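Local coordinates for flower-specific gamma-thionin-like protein/acidic protein (Solanum lycopersicum, PDB 4UJ0) that binds the membrane phospholipid phosphatidylinositol 4,5-bisphosphate through a dimeric cationic grip and lyses cells, as a plant defensin, at residues A[10-15]-A[23-28]. Numbering follows the deposited sequence. Where two conformers were deposited one is given.
Sequences QTFPGL and RKYCIK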
ATOM      1  N   GLN A  10      -7.081  -3.151   0.345  0.56 14.98           N
ATOM      2  CA  GLN A  10      -8.380  -3.715   0.013  0.56 14.82           C
ATOM      3  C   GLN A  10      -9.077  -2.945  -1.099  0.56 15.68           C
ATOM      4  O   GLN A  10     -10.031  -3.452  -1.688  0.56 15.99           O
ATOM      5  CB  GLN A  10      -9.282  -3.767   1.244  0.56 18.09           C
ATOM      6  CG  GLN A  10      -8.766  -4.658   2.369  0.56 24.74           C
ATOM      7  CD  GLN A  10      -9.797  -4.875   3.454  0.56 29.64           C
ATOM      8  OE1 GLN A  10      -9.912  -4.076   4.390  0.56 28.88           O
ATOM      9  NE2 GLN A  10     -10.561  -5.960   3.339  0.56 34.50           N
ATOM     10  N   THR A  11      -8.594  -1.737  -1.400  1.00 15.46           N
ATOM     11  CA  THR A  11      -9.281  -0.863  -2.343  1.00 15.59           C
ATOM     12  C   THR A  11      -8.497  -0.553  -3.619  1.00 16.91           C
ATOM     13  O   THR A  11      -9.074  -0.027  -4.570  1.00 17.43           O
ATOM     14  CB  THR A  11      -9.692   0.468  -1.683  1.00 16.81           C
ATOM     15  OG1 THR A  11      -8.542   1.271  -1.404  1.00 17.95           O
ATOM     16  CG2 THR A  11     -10.476   0.210  -0.396  1.00 18.72           C
ATOM     17  N   PHE A  12      -7.200  -0.856  -3.644  1.00 15.35           N
ATOM     18  CA  PHE A  12      -6.416  -0.591  -4.841  1.00 15.21           C
ATOM     19  C   PHE A  12      -6.842  -1.494  -5.997  1.00 13.59           C
ATOM     20  O   PHE A  12      -6.883  -2.716  -5.860  1.00 16.34           O
ATOM     21  CB  PHE A  12      -4.939  -0.809  -4.568  1.00 17.40           C
ATOM     22  CG  PHE A  12      -4.073  -0.421  -5.722  1.00 17.03           C
ATOM     23  CD1 PHE A  12      -3.639   0.876  -5.859  1.00 18.13           C
ATOM     24  CD2 PHE A  12      -3.742  -1.345  -6.710  1.00 17.60           C
ATOM     25  CE1 PHE A  12      -2.857   1.248  -6.942  1.00 20.75           C
ATOM     26  CE2 PHE A  12      -2.930  -0.981  -7.780  1.00 17.75           C
ATOM     27  CZ  PHE A  12      -2.508   0.314  -7.908  1.00 21.48           C
ATOM     28  N   PRO A  13      -7.177  -0.900  -7.150  1.00 16.81           N
ATOM     29  CA  PRO A  13      -7.606  -1.726  -8.281  1.00 14.39           C
ATOM     30  C   PRO A  13      -6.477  -2.187  -9.199  1.00 20.06           C
ATOM     31  O   PRO A  13      -5.662  -1.383  -9.644  1.00 21.75           O
ATOM     32  CB  PRO A  13      -8.554  -0.798  -9.044  1.00 22.16           C
ATOM     33  CG  PRO A  13      -8.043   0.580  -8.743  1.00 26.63           C
ATOM     34  CD  PRO A  13      -7.413   0.539  -7.372  1.00 19.62           C
ATOM     35  N   GLY A  14      -6.440  -3.475  -9.498  1.00 20.17           N
ATOM     36  CA  GLY A  14      -5.554  -3.974 -10.539  1.00 24.24           C
ATOM     37  C   GLY A  14      -4.108  -4.075 -10.109  1.00 22.96           C
ATOM     38  O   GLY A  14      -3.776  -4.139  -8.920  1.00 19.44           O
ATOM     39  N   LEU A  15      -3.230  -4.084 -11.099  1.00 22.18           N
ATOM     40  CA  LEU A  15      -1.809  -4.265 -10.862  1.00 21.49           C
ATOM     41  C   LEU A  15      -1.153  -2.991 -10.360  1.00 20.37           C
ATOM     42  O   LEU A  15      -1.444  -1.898 -10.850  0.83 17.70           O
ATOM     43  CB  LEU A  15      -1.128  -4.685 -12.160  1.00 20.76           C
ATOM     44  CG  LEU A  15      -1.527  -6.074 -12.665  1.00 24.15           C
ATOM     45  CD1 LEU A  15      -0.812  -6.390 -13.968  1.00 27.77           C
ATOM     46  CD2 LEU A  15      -1.238  -7.149 -11.626  1.00 32.58           C
ATOM     47  N   ARG A  23      -0.080   4.488  -2.468  1.00 20.05           N
ATOM     48  CA  ARG A  23      -0.016   5.284  -1.249  1.00 20.03           C
ATOM     49  C   ARG A  23      -1.349   6.019  -1.024  1.00 24.05           C
ATOM     50  O   ARG A  23      -1.861   6.065   0.106  1.00 21.21           O
ATOM     51  CB  ARG A  23       1.144   6.273  -1.342  1.00 26.48           C
ATOM     52  CG  ARG A  23       1.388   7.107  -0.098  1.00 27.39           C
ATOM     53  CD  ARG A  23       2.503   8.106  -0.331  1.00 38.69           C
ATOM     54  NE  ARG A  23       3.632   7.498  -1.040  1.00 48.74           N
ATOM     55  CZ  ARG A  23       4.238   8.019  -2.110  1.00 55.58           C
ATOM     56  NH1 ARG A  23       3.849   9.182  -2.631  1.00 60.49           N
ATOM     57  NH2 ARG A  23       5.256   7.371  -2.669  1.00 53.15           N
ATOM     58  N   LYS A  24      -1.917   6.582  -2.093  1.00 22.66           N
ATOM     59  CA  LYS A  24      -3.137   7.368  -1.975  1.00 25.75           C
ATOM     60  C   LYS A  24      -4.291   6.500  -1.491  1.00 24.56           C
ATOM     61  O   LYS A  24      -5.011   6.874  -0.569  1.00 24.66           O
ATOM     62  CB  LYS A  24      -3.511   8.001  -3.320  1.00 35.50           C
ATOM     63  CG  LYS A  24      -4.672   8.983  -3.214  1.00 44.75           C
ATOM     64  CD  LYS A  24      -5.117   9.516  -4.578  1.00 52.76           C
ATOM     65  CE  LYS A  24      -5.612   8.395  -5.478  1.00 57.70           C
ATOM     66  NZ  LYS A  24      -6.685   7.564  -4.844  1.00 64.19           N
ATOM     67  N   TYR A  25      -4.460   5.342  -2.118  1.00 17.18           N
ATOM     68  CA  TYR A  25      -5.486   4.391  -1.688  1.00 17.99           C
ATOM     69  C   TYR A  25      -5.254   3.971  -0.232  1.00 15.63           C
ATOM     70  O   TYR A  25      -6.191   3.917   0.571  1.00 18.99           O
ATOM     71  CB  TYR A  25      -5.509   3.150  -2.596  1.00 17.64           C
ATOM     72  CG  TYR A  25      -6.202   3.351  -3.932  1.00 19.32           C
ATOM     73  CD1 TYR A  25      -5.493   3.796  -5.046  1.00 21.03           C
ATOM     74  CD2 TYR A  25      -7.550   3.101  -4.077  1.00 20.28           C
ATOM     75  CE1 TYR A  25      -6.110   3.986  -6.246  1.00 23.33           C
ATOM     76  CE2 TYR A  25      -8.180   3.268  -5.287  1.00 22.28           C
ATOM     77  CZ  TYR A  25      -7.454   3.716  -6.372  1.00 23.20           C
ATOM     78  OH  TYR A  25      -8.060   3.914  -7.576  1.00 26.84           O
ATOM     79  N   CYS A  26      -4.007   3.684   0.116  1.00 14.94           N
ATOM     80  CA  CYS A  26      -3.714   3.192   1.458  1.00 16.47           C
ATOM     81  C   CYS A  26      -4.016   4.210   2.542  1.00 16.34           C
ATOM     82  O   CYS A  26      -4.552   3.875   3.609  1.00 18.13           O
ATOM     83  CB  CYS A  26      -2.269   2.715   1.542  1.00 12.58           C
ATOM     84  SG  CYS A  26      -2.009   1.241   0.615  1.00 16.18           S
ATOM     85  N   ILE A  27      -3.730   5.481   2.273  1.00 19.92           N
ATOM     86  CA  ILE A  27      -4.022   6.507   3.258  1.00 19.73           C
ATOM     87  C   ILE A  27      -5.525   6.628   3.482  1.00 22.69           C
ATOM     88  O   ILE A  27      -5.974   6.862   4.623  1.00 23.77           O
ATOM     89  CB  ILE A  27      -3.381   7.841   2.847  1.00 21.28           C
ATOM     90  CG1 ILE A  27      -1.870   7.706   3.024  1.00 20.83           C
ATOM     91  CG2 ILE A  27      -3.924   9.017   3.685  1.00 24.49           C
ATOM     92  CD1 ILE A  27      -1.060   8.807   2.348  1.00 28.58           C
ATOM     93  N   LYS A  28      -6.307   6.423   2.421  1.00 17.43           N
ATOM     94  CA  LYS A  28      -7.758   6.474   2.539  1.00 22.28           C
ATOM     95  C   LYS A  28      -8.254   5.284   3.367  1.00 24.49           C
ATOM     96  O   LYS A  28      -9.312   5.352   3.994  1.00 29.20           O
ATOM     97  CB  LYS A  28      -8.431   6.498   1.163  1.00 29.52           C
ATOM     98  CG  LYS A  28      -8.164   7.762   0.370  1.00 38.20           C
ATOM     99  CD  LYS A  28      -9.015   7.814  -0.904  1.00 44.59           C
ATOM    100  CE  LYS A  28      -8.867   9.158  -1.608  1.00 50.20           C
ATOM    101  NZ  LYS A  28      -9.698   9.225  -2.852  1.00 57.91           N
TER
HETATM  102  O   HOH W   1      -8.879   3.698  -0.569  1.00 29.85           O
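The ring of Y25 takes the loop 10-15 on one face and its own helical neighbour on the other. Over the first lie F12 CA, in a CH-pi contact 4.2 Å from the ring centroid and 20° off the normal, and P13 CD, which approaches Y25 CZ to 3.3 Å, with CG beyond the rim beside the phenol oxygen. K24 NZ lies over the opposite face, displaced from the ring centre, while T11 OG1 meets the ring side-on, close to its plane, 3.4 Å from Y25 CD2. F12 turns an edge toward the same face that its CA covers: the planes stand at 75° in an offset edge-to-face pair, centroids 5.3 Å apart, and CD1 of each ring makes the closest approach, at 3.6 Å. P13 CD also lies off-centre over one F12 face, and G14 O and L15 C border that ring in its plane. With its CG anti to the backbone N (chi1 -174°), the F12 side chain also touches C43 on strand 43-48.

In the cysteine-stabilised alpha-beta fold of this defensin (gamma-thionin) domain, part of a longer precursor, disulfides including C26-C45 tie helix 19-28 to the three-stranded sheet; here the loop joining strand 4-8 to that helix packs against the helix flank beside C26. No direct hydrogen bond crosses between the two segments. A water bridges them instead, donating to T11 OG1 at 2.6 Å and to the main-chain oxygen of Y25 at 2.9 Å. T11 OG1 is also hydrogen-bonded to the E29 carboxylate, so two partners grip it.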